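Local coordinates for protein 6-phospho-beta-glucosidase BglT (Thermotoga maritima, PDB 1UP7) that hydrolyses cellobiose 6'-phosphate to glucose 6-phosphate and glucose, using NAD(+) and a manganese ion in each subunit, at residues V151-L155 with R369-E373; H194-E199 with L238-L244; L328-L334 with I361-M366. One frame throughout, in Å; residues are numbered along the deposited sequence.

Contact 1 (V151-L155 with R369-E373); sequences VRNYL and RLTIE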
loop_
_atom_site.group_PDB
_atom_site.type_symbol
_atom_site.label_atom_id
_atom_site.label_comp_id
_atom_site.label_asym_id
_atom_site.label_seq_id
_atom_site.Cartn_x
_atom_site.Cartn_y
_atom_site.Cartn_z
ATOM N N VAL A 151 -18.307 -6.925 11.879
ATOM C CA VAL A 151 -18.802 -8.004 11.045
ATOM C C VAL A 151 -17.970 -8.243 9.776
ATOM O O VAL A 151 -17.653 -9.403 9.453
ATOM C CB VAL A 151 -20.269 -7.837 10.645
ATOM C CG1 VAL A 151 -20.699 -9.024 9.729
ATOM C CG2 VAL A 151 -21.168 -7.728 11.889
ATOM N N ARG A 152 -17.608 -7.183 9.069
ATOM C CA ARG A 152 -16.821 -7.337 7.834
ATOM C C ARG A 152 -15.406 -7.849 8.077
ATOM O O ARG A 152 -14.925 -8.717 7.344
ATOM C CB ARG A 152 -16.734 -6.012 7.075
ATOM C CG ARG A 152 -18.053 -5.578 6.492
ATOM C CD ARG A 152 -18.657 -6.548 5.496
ATOM N NE ARG A 152 -17.705 -6.943 4.462
ATOM C CZ ARG A 152 -17.494 -6.275 3.326
ATOM N NH1 ARG A 152 -18.138 -5.152 3.048
ATOM N NH2 ARG A 152 -16.614 -6.733 2.466
ATOM N N ASN A 153 -14.746 -7.314 9.107
ATOM C CA ASN A 153 -13.320 -7.566 9.292
ATOM C C ASN A 153 -12.953 -8.608 10.336
ATOM O O ASN A 153 -11.836 -9.096 10.355
ATOM C CB ASN A 153 -12.589 -6.230 9.528
ATOM C CG ASN A 153 -12.519 -5.394 8.254
ATOM O OD1 ASN A 153 -12.535 -5.941 7.149
ATOM N ND2 ASN A 153 -12.463 -4.078 8.403
ATOM N N TYR A 154 -13.882 -8.954 11.213
ATOM C CA TYR A 154 -13.579 -9.921 12.257
ATOM C C TYR A 154 -14.469 -11.159 12.151
ATOM O O TYR A 154 -13.967 -12.256 12.242
ATOM C CB TYR A 154 -13.642 -9.278 13.642
ATOM C CG TYR A 154 -12.608 -8.186 13.815
ATOM C CD1 TYR A 154 -12.838 -6.916 13.295
ATOM C CD2 TYR A 154 -11.371 -8.448 14.448
ATOM C CE1 TYR A 154 -11.899 -5.909 13.417
ATOM C CE2 TYR A 154 -10.419 -7.445 14.572
ATOM C CZ TYR A 154 -10.697 -6.181 14.054
ATOM O OH TYR A 154 -9.811 -5.160 14.184
ATOM N N LEU A 155 -15.782 -10.995 11.918
ATOM C CA LEU A 155 -16.617 -12.172 11.582
ATOM C C LEU A 155 -16.489 -12.565 10.109
ATOM O O LEU A 155 -16.807 -13.685 9.739
ATOM C CB LEU A 155 -18.081 -11.969 11.954
ATOM C CG LEU A 155 -18.352 -11.356 13.340
ATOM C CD1 LEU A 155 -19.841 -11.250 13.520
ATOM C CD2 LEU A 155 -17.718 -12.161 14.515
ATOM N N ARG A 369 -11.098 -0.802 16.488
ATOM C CA ARG A 369 -10.458 -2.113 16.447
ATOM C C ARG A 369 -9.960 -2.514 17.833
ATOM O O ARG A 369 -10.008 -3.708 18.177
ATOM C CB ARG A 369 -9.356 -2.256 15.361
ATOM C CG ARG A 369 -9.628 -1.502 14.063
ATOM C CD ARG A 369 -9.688 -2.266 12.757
ATOM N NE ARG A 369 -8.592 -1.867 11.906
ATOM C CZ ARG A 369 -8.563 -1.814 10.564
ATOM N NH1 ARG A 369 -9.610 -2.074 9.817
ATOM N NH2 ARG A 369 -7.432 -1.446 9.986
ATOM N N LEU A 370 -9.511 -1.547 18.634
ATOM C CA LEU A 370 -9.096 -1.858 19.997
ATOM C C LEU A 370 -10.313 -2.338 20.810
ATOM O O LEU A 370 -10.198 -3.253 21.642
ATOM C CB LEU A 370 -8.469 -0.637 20.686
ATOM C CG LEU A 370 -7.017 -0.291 20.298
ATOM C CD1 LEU A 370 -6.637 1.104 20.820
ATOM C CD2 LEU A 370 -6.021 -1.388 20.773
ATOM N N THR A 371 -11.469 -1.717 20.582
ATOM C CA THR A 371 -12.671 -2.151 21.262
ATOM C C THR A 371 -13.052 -3.592 20.869
ATOM O O THR A 371 -13.365 -4.419 21.734
ATOM C CB THR A 371 -13.813 -1.159 21.000
ATOM O OG1 THR A 371 -13.467 0.127 21.559
ATOM C CG2 THR A 371 -15.056 -1.570 21.768
ATOM N N ILE A 372 -13.002 -3.882 19.573
ATOM C CA ILE A 372 -13.332 -5.207 19.062
ATOM C C ILE A 372 -12.353 -6.243 19.629
ATOM O O ILE A 372 -12.751 -7.333 20.035
ATOM C CB ILE A 372 -13.302 -5.209 17.525
ATOM C CG1 ILE A 372 -14.567 -4.510 16.967
ATOM C CG2 ILE A 372 -13.147 -6.587 17.033
ATOM C CD1 ILE A 372 -14.376 -3.913 15.562
ATOM N N GLU A 373 -11.082 -5.873 19.699
ATOM C CA GLU A 373 -10.053 -6.769 20.214
ATOM C C GLU A 373 -10.306 -7.076 21.708
ATOM O O GLU A 373 -10.226 -8.230 22.142
ATOM C CB GLU A 373 -8.645 -6.190 19.960
ATOM C CG GLU A 373 -8.119 -6.511 18.554
ATOM C CD GLU A 373 -7.113 -5.480 18.000
ATOM O OE1 GLU A 373 -6.482 -4.705 18.795
ATOM O OE2 GLU A 373 -6.962 -5.445 16.735
#
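Two helices meet here, 144-155 of the NAD-binding Rossmann-type region and 355-376 of the C-terminal region, and Tyr154 reaches across to Arg369 and Ile372. The two short axes are 11.6 Å apart at closest approach and run 41° from parallel. Tyr154 spans the space between them. Its ring lies with one face on Ile372. The CG2 methyl of Ile372 sits 3.5 Å from the centroid of the Tyr154 ring and only 6° off the ring normal, a CH-pi contact over the middle of the face. With chi1 at -76°, CG2 of Ile372 points away from its own backbone N and onto the ring. Ile372 CD1 also touches the ring, 3.8 Å from Tyr154 CE1. The phenol end passes Arg369 at about a right angle. Tyr154 OH is 3.2 Å from both CB and CD of Arg369, and CD lies at the edge of the ring, near its plane. The Arg369 chain bends at chi2 and chi3, and its CB and CD flank the hydroxyl. Glu373 OE2 comes to 3.8 Å from Tyr154 OH, which is proximity and not a bond. The Arg369 guanidinium and the Asn153 amide approach each other only loosely, but Glu149 links them: its OE2 takes a salt bridge from Arg369 NH1 and a hydrogen bond from Asn153 ND2, while Arg369 NH2 forms a second salt bridge, to Asp331. Helix 109-131 packs beside both partners, with Phe119 against Ile372 and Val122 against Val151. Helix 380-389 lies against Leu370 and Thr371, and His355 of the second subunit packs on Arg369 and Leu370.

Contact 2 (H194-E199 with L238-L244); sequences HLSFIE and LIVNPYL. With G6P (6-O-phosphono-alpha-D-glucopyranose), chain J.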
loop_
_atom_site.group_PDB
_atom_site.type_symbol
_atom_site.label_atom_id
_atom_site.label_comp_id
_atom_site.label_asym_id
_atom_site.label_seq_id
_atom_site.Cartn_x
_atom_site.Cartn_y
_atom_site.Cartn_z
ATOM N N HIS A 194 -21.406 8.621 11.559
ATOM C CA HIS A 194 -21.360 9.704 12.557
ATOM C C HIS A 194 -20.061 10.458 12.653
ATOM O O HIS A 194 -19.823 11.121 13.665
ATOM C CB HIS A 194 -21.715 9.171 13.952
ATOM C CG HIS A 194 -23.079 8.581 13.999
ATOM N ND1 HIS A 194 -23.335 7.318 14.481
ATOM C CD2 HIS A 194 -24.254 9.050 13.514
ATOM C CE1 HIS A 194 -24.624 7.057 14.343
ATOM N NE2 HIS A 194 -25.199 8.090 13.749
ATOM N N LEU A 195 -19.246 10.386 11.602
ATOM C CA LEU A 195 -17.925 10.993 11.576
ATOM C C LEU A 195 -17.522 11.131 10.110
ATOM O O LEU A 195 -16.532 10.565 9.645
ATOM C CB LEU A 195 -16.956 10.108 12.336
ATOM C CG LEU A 195 -15.670 10.760 12.826
ATOM C CD1 LEU A 195 -15.865 11.465 14.143
ATOM C CD2 LEU A 195 -14.577 9.741 12.914
ATOM N N SER A 196 -18.348 11.857 9.374
ATOM C CA SER A 196 -18.257 11.899 7.937
ATOM C C SER A 196 -18.178 13.337 7.454
ATOM O O SER A 196 -18.535 14.274 8.194
ATOM C CB SER A 196 -19.472 11.182 7.327
ATOM O OG SER A 196 -20.690 11.857 7.667
ATOM N N PHE A 197 -17.703 13.479 6.216
ATOM C CA PHE A 197 -17.291 14.757 5.667
ATOM C C PHE A 197 -17.734 14.806 4.214
ATOM O O PHE A 197 -17.658 13.809 3.500
ATOM C CB PHE A 197 -15.774 14.921 5.818
ATOM C CG PHE A 197 -15.295 14.763 7.239
ATOM C CD1 PHE A 197 -15.044 13.485 7.773
ATOM C CD2 PHE A 197 -15.146 15.881 8.057
ATOM C CE1 PHE A 197 -14.638 13.324 9.080
ATOM C CE2 PHE A 197 -14.718 15.745 9.356
ATOM C CZ PHE A 197 -14.460 14.464 9.883
ATOM N N ILE A 198 -18.209 15.959 3.773
ATOM C CA ILE A 198 -18.520 16.149 2.371
ATOM C C ILE A 198 -17.565 17.192 1.834
ATOM O O ILE A 198 -17.458 18.302 2.383
ATOM C CB ILE A 198 -20.022 16.560 2.169
ATOM C CG1 ILE A 198 -20.946 15.451 2.657
ATOM C CG2 ILE A 198 -20.328 16.906 0.688
ATOM C CD1 ILE A 198 -22.413 15.858 2.814
ATOM N N GLU A 199 -16.888 16.824 0.756
ATOM C CA GLU A 199 -15.871 17.666 0.155
ATOM C C GLU A 199 -16.401 18.346 -1.099
ATOM O O GLU A 199 -16.036 19.497 -1.382
ATOM C CB GLU A 199 -14.632 16.813 -0.148
ATOM C CG GLU A 199 -13.339 17.582 -0.369
ATOM C CD GLU A 199 -12.105 16.696 -0.228
ATOM O OE1 GLU A 199 -12.173 15.608 0.378
ATOM O OE2 GLU A 199 -11.050 17.087 -0.729
ATOM N N LEU A 238 -14.964 21.779 4.445
ATOM C CA LEU A 238 -15.657 20.494 4.423
ATOM C C LEU A 238 -17.027 20.702 5.071
ATOM O O LEU A 238 -17.182 21.463 6.062
ATOM C CB LEU A 238 -14.919 19.409 5.247
ATOM C CG LEU A 238 -13.507 18.910 4.888
ATOM C CD1 LEU A 238 -12.965 17.923 5.951
ATOM C CD2 LEU A 238 -13.526 18.261 3.512
ATOM N N ILE A 239 -18.037 20.042 4.526
ATOM C CA ILE A 239 -19.310 20.025 5.222
ATOM C C ILE A 239 -19.246 18.826 6.142
ATOM O O ILE A 239 -18.940 17.723 5.731
ATOM C CB ILE A 239 -20.546 19.946 4.273
ATOM C CG1 ILE A 239 -20.668 21.196 3.417
ATOM C CG2 ILE A 239 -21.845 19.774 5.077
ATOM C CD1 ILE A 239 -21.090 20.919 2.031
ATOM N N VAL A 240 -19.516 19.065 7.408
ATOM C CA VAL A 240 -19.206 18.121 8.452
ATOM C C VAL A 240 -20.478 17.464 9.016
ATOM O O VAL A 240 -21.504 18.092 9.172
ATOM C CB VAL A 240 -18.360 18.821 9.549
ATOM C CG1 VAL A 240 -19.226 19.621 10.586
ATOM C CG2 VAL A 240 -17.525 17.827 10.232
ATOM N N ASN A 241 -20.424 16.173 9.280
ATOM C CA ASN A 241 -21.512 15.504 10.024
ATOM C C ASN A 241 -21.755 16.258 11.344
ATOM O O ASN A 241 -20.823 16.601 12.035
ATOM C CB ASN A 241 -21.139 14.038 10.276
ATOM C CG ASN A 241 -22.299 13.174 10.842
ATOM O OD1 ASN A 241 -22.892 13.471 11.887
ATOM N ND2 ASN A 241 -22.583 12.062 10.162
ATOM N N PRO A 242 -23.008 16.524 11.686
ATOM C CA PRO A 242 -23.334 17.314 12.901
ATOM C C PRO A 242 -22.773 16.678 14.176
ATOM O O PRO A 242 -22.514 17.377 15.147
ATOM C CB PRO A 242 -24.883 17.307 12.956
ATOM C CG PRO A 242 -25.346 16.884 11.574
ATOM C CD PRO A 242 -24.212 16.070 10.956
ATOM N N TYR A 243 -22.543 15.375 14.134
ATOM C CA TYR A 243 -21.929 14.662 15.254
ATOM C C TYR A 243 -20.509 15.096 15.560
ATOM O O TYR A 243 -19.999 14.778 16.639
ATOM C CB TYR A 243 -21.926 13.172 14.990
ATOM C CG TYR A 243 -23.235 12.497 15.321
ATOM C CD1 TYR A 243 -24.330 12.560 14.430
ATOM C CD2 TYR A 243 -23.382 11.776 16.519
ATOM C CE1 TYR A 243 -25.542 11.929 14.744
ATOM C CE2 TYR A 243 -24.577 11.160 16.850
ATOM C CZ TYR A 243 -25.645 11.224 15.971
ATOM O OH TYR A 243 -26.831 10.607 16.309
ATOM N N LEU A 244 -19.880 15.795 14.614
ATOM C CA LEU A 244 -18.541 16.318 14.825
ATOM C C LEU A 244 -18.563 17.358 15.930
ATOM O O LEU A 244 -17.544 17.644 16.503
ATOM C CB LEU A 244 -17.928 16.886 13.537
ATOM C CG LEU A 244 -16.910 15.981 12.825
ATOM C CD1 LEU A 244 -15.838 15.333 13.767
ATOM C CD2 LEU A 244 -17.651 14.884 12.032
HETATM C C1 G6P J . -29.843 10.693 13.957
HETATM C C2 G6P J . -28.706 9.648 13.786
HETATM C C3 G6P J . -29.196 8.273 14.238
HETATM C C4 G6P J . -29.561 8.384 15.710
HETATM C C5 G6P J . -30.729 9.381 15.841
HETATM C C6 G6P J . -31.107 9.569 17.304
HETATM O O1 G6P J . -29.470 12.042 13.615
HETATM O O2 G6P J . -28.227 9.538 12.446
HETATM O O3 G6P J . -28.239 7.234 14.005
HETATM O O4 G6P J . -29.843 7.097 16.260
HETATM O O5 G6P J . -30.384 10.682 15.298
HETATM O O6 G6P J . -32.493 9.841 17.442
HETATM P P G6P J . -33.269 9.490 18.809
HETATM O O1P G6P J . -34.735 9.722 18.526
HETATM O O2P G6P J . -32.882 10.343 20.008
HETATM O O3P G6P J . -33.009 8.040 19.105
#
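Phe197 forms the apolar centre, with Leu238, Val240 and Leu244 around its ring. The setting is an antiparallel strand pair, 195-203 with the short strand 239-240. Val240 CG2 touches the ring, 3.6 Å from Phe197 CE2. Leu238 CD1 touches Phe197 CD2 and Leu244 CD2 touches CZ, with Val240 between them. Phe197 and Val240 are a non-hydrogen-bonded pair. Ile198 and Ile239 are the hydrogen-bonded pair next to it, with side chains on the other face of the sheet; each backbone N donates to the other's O. Past the strand, Asn241 N donates to Ser196 O. The Asn241 amide bonds at both ends: ND2 gives to Ser196 OG, which lies in the amide plane at 3.1 Å, and OD1 accepts from Tyr243 N, an Asx turn. Tyr189 OH is a further partner of Ser196 OG. The turn leads into the active site. Tyr243 is the proton acceptor, and His194 is a manganese ligand. Their side chains run side by side, with ring planes at 37° and CD2 of His194 over the tyrosine face, 3.4 Å from Tyr243 CE1. Both reach the bound glucose 6-phosphate. Tyr243 OH is 3.3 Å from C2 of the sugar, and His194 NE2 hydrogen-bonds its O3 at 3.2 Å.

Contact 3 (L328-L334 with I361-M366); sequences LPDDYVL and IHAVKM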
loop_
_atom_site.group_PDB
_atom_site.type_symbol
_atom_site.label_atom_id
_atom_site.label_comp_id
_atom_site.label_asym_id
_atom_site.label_seq_id
_atom_site.Cartn_x
_atom_site.Cartn_y
_atom_site.Cartn_z
ATOM N N LEU A 328 -6.312 6.144 2.473
ATOM C CA LEU A 328 -6.733 5.407 3.674
ATOM C C LEU A 328 -6.598 3.922 3.324
ATOM O O LEU A 328 -6.771 3.551 2.144
ATOM C CB LEU A 328 -8.185 5.744 3.994
ATOM C CG LEU A 328 -8.657 6.494 5.247
ATOM C CD1 LEU A 328 -7.557 7.010 6.177
ATOM C CD2 LEU A 328 -9.623 7.589 4.858
ATOM N N PRO A 329 -6.306 3.047 4.287
ATOM C CA PRO A 329 -6.204 1.611 3.951
ATOM C C PRO A 329 -7.481 1.010 3.350
ATOM O O PRO A 329 -8.584 1.375 3.716
ATOM C CB PRO A 329 -5.861 0.939 5.291
ATOM C CG PRO A 329 -5.253 2.040 6.134
ATOM C CD PRO A 329 -6.060 3.287 5.725
ATOM N N ASP A 330 -7.312 0.075 2.429
ATOM C CA ASP A 330 -8.440 -0.609 1.811
ATOM C C ASP A 330 -9.429 -1.239 2.790
ATOM O O ASP A 330 -10.623 -1.293 2.519
ATOM C CB ASP A 330 -7.956 -1.725 0.894
ATOM C CG ASP A 330 -7.126 -1.228 -0.239
ATOM O OD1 ASP A 330 -7.222 -0.021 -0.570
ATOM O OD2 ASP A 330 -6.346 -2.017 -0.862
ATOM N N ASP A 331 -8.908 -1.780 3.885
ATOM C CA ASP A 331 -9.723 -2.529 4.838
ATOM C C ASP A 331 -10.490 -1.647 5.819
ATOM O O ASP A 331 -11.299 -2.173 6.578
ATOM C CB ASP A 331 -8.855 -3.521 5.628
ATOM C CG ASP A 331 -7.652 -2.841 6.260
ATOM O OD1 ASP A 331 -7.769 -2.194 7.321
ATOM O OD2 ASP A 331 -6.537 -2.826 5.710
ATOM N N TYR A 332 -10.252 -0.337 5.846
ATOM C CA TYR A 332 -11.078 0.518 6.725
ATOM C C TYR A 332 -12.517 0.419 6.246
ATOM O O TYR A 332 -12.792 0.679 5.059
ATOM C CB TYR A 332 -10.658 1.984 6.672
ATOM C CG TYR A 332 -9.532 2.441 7.597
ATOM C CD1 TYR A 332 -8.534 1.553 8.058
ATOM C CD2 TYR A 332 -9.459 3.781 7.990
ATOM C CE1 TYR A 332 -7.495 2.002 8.899
ATOM C CE2 TYR A 332 -8.433 4.243 8.851
ATOM C CZ TYR A 332 -7.457 3.351 9.279
ATOM O OH TYR A 332 -6.453 3.830 10.057
ATOM N N VAL A 333 -13.435 0.009 7.125
ATOM C CA VAL A 333 -14.857 0.244 6.848
ATOM C C VAL A 333 -15.126 1.751 6.947
ATOM O O VAL A 333 -14.801 2.387 7.968
ATOM C CB VAL A 333 -15.792 -0.538 7.808
ATOM C CG1 VAL A 333 -17.207 0.010 7.764
ATOM C CG2 VAL A 333 -15.768 -2.065 7.476
ATOM N N LEU A 334 -15.679 2.311 5.876
ATOM C CA LEU A 334 -16.038 3.711 5.810
ATOM C C LEU A 334 -17.495 3.841 5.386
ATOM O O LEU A 334 -18.096 2.887 4.892
ATOM C CB LEU A 334 -15.161 4.433 4.773
ATOM C CG LEU A 334 -13.653 4.356 5.009
ATOM C CD1 LEU A 334 -12.916 4.977 3.819
ATOM C CD2 LEU A 334 -13.276 4.997 6.335
ATOM N N ILE A 361 -10.803 10.191 11.323
ATOM C CA ILE A 361 -11.091 8.849 10.872
ATOM C C ILE A 361 -10.084 7.825 11.413
ATOM O O ILE A 361 -10.488 6.750 11.900
ATOM C CB ILE A 361 -11.153 8.781 9.329
ATOM C CG1 ILE A 361 -12.275 9.704 8.763
ATOM C CG2 ILE A 361 -11.258 7.324 8.859
ATOM C CD1 ILE A 361 -12.188 9.903 7.244
ATOM N N HIS A 362 -8.782 8.145 11.319
ATOM C CA HIS A 362 -7.748 7.239 11.789
ATOM C C HIS A 362 -7.937 6.991 13.302
ATOM O O HIS A 362 -7.955 5.855 13.750
ATOM C CB HIS A 362 -6.348 7.839 11.547
ATOM C CG HIS A 362 -5.814 7.664 10.165
ATOM N ND1 HIS A 362 -5.698 6.428 9.556
ATOM C CD2 HIS A 362 -5.304 8.567 9.287
ATOM C CE1 HIS A 362 -5.159 6.577 8.358
ATOM N NE2 HIS A 362 -4.894 7.861 8.177
ATOM N N ALA A 363 -8.071 8.053 14.091
ATOM C CA ALA A 363 -8.114 7.900 15.553
ATOM C C ALA A 363 -9.315 7.045 15.993
ATOM O O ALA A 363 -9.208 6.132 16.825
ATOM C CB ALA A 363 -8.149 9.315 16.284
ATOM N N VAL A 364 -10.468 7.330 15.411
ATOM C CA VAL A 364 -11.638 6.568 15.779
ATOM C C VAL A 364 -11.577 5.144 15.232
ATOM O O VAL A 364 -12.017 4.203 15.906
ATOM C CB VAL A 364 -12.910 7.308 15.360
ATOM C CG1 VAL A 364 -14.146 6.443 15.581
ATOM C CG2 VAL A 364 -12.999 8.628 16.171
ATOM N N LYS A 365 -11.005 4.955 14.041
ATOM C CA LYS A 365 -10.850 3.594 13.525
ATOM C C LYS A 365 -9.946 2.738 14.448
ATOM O O LYS A 365 -10.218 1.523 14.668
ATOM C CB LYS A 365 -10.368 3.595 12.070
ATOM C CG LYS A 365 -10.103 2.215 11.443
ATOM C CD LYS A 365 -11.376 1.317 11.278
ATOM C CE LYS A 365 -12.455 2.022 10.423
ATOM N NZ LYS A 365 -13.846 1.461 10.529
ATOM N N MET A 366 -8.879 3.346 14.980
ATOM C CA MET A 366 -7.978 2.607 15.873
ATOM C C MET A 366 -8.750 2.241 17.143
ATOM O O MET A 366 -8.659 1.150 17.659
ATOM C CB MET A 366 -6.714 3.428 16.179
ATOM C CG MET A 366 -5.830 3.696 14.958
ATOM S SD MET A 366 -5.224 2.133 14.224
ATOM C CE MET A 366 -6.429 1.831 12.925
#
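Tyr332 lays one ring face over the side chain of Lys365. The Lys365 CG methylene sits 3.5 Å from the centroid of the Tyr332 ring, 7° off the ring normal. The two side chains overlap while running opposite ways. Lys365 starts with CG anti to the backbone N (chi1 177°), then bends at chi2 and chi3. The bends carry Lys365 NZ back past the ring to Val333 O, a hydrogen bond of 2.9 Å on a lone pair of the carbonyl. Two carboxylates also hold this ammonium group, Glu368 and Glu149, both by salt bridges. The other face of the Tyr332 ring rests on Pro329 CD, so the ring is sandwiched. Pro329 and Tyr332 are the ends of a type I beta turn. At the far end of the ring, Tyr332 OH and His362 ND1 hydrogen-bond at 2.8 Å. The hydroxyl lies in the plane of the imidazole, and the two rings meet at their edges, neither over the other's face, with planes at 81°. Leu328 CD1 sits over a face of His362, 3.3 Å from CE1. With an alanine in place of Tyr332, His362 ND1 would probably lose its hydroxyl partner, and a gap is likely to open between Pro329 and Lys365. Ile361 CG2 fills in at the Tyr332 ring edge and meets Leu334 CD2 at 4.0 Å. The turn thus packs on helix 355-376 just ahead of strand 333-341. Helix 144-155 touches Val333 through Thr148, Arg152 and Asn153. Strand 313-320 bonds to Leu334 at Thr319, and His362 of the second subunit stacks on its counterpart here.

From the N terminus, helix 144-155 comes first, and contact 1 closes the longest loop when helix 355-376 returns to it. Contacts 2 and 3 both fall within that loop, one after the other. Contact 2 pairs strand 195-203 with 239-240 before contact 3 begins. Contact 3 then joins the turn before strand 333-341 to an earlier part of helix 355-376, the helix it shares with contact 1. Those two contacts touch through Asp331, whose carbonyl O also probably bonds Asn153 ND2. Leu195 packs on Val364, linking contacts 2 and 3. Contacts 1 and 2 do not touch. Helix 355-376 therefore connects the Rossmann-type region, strand 195-203 that starts next to the active site, and the second subunit.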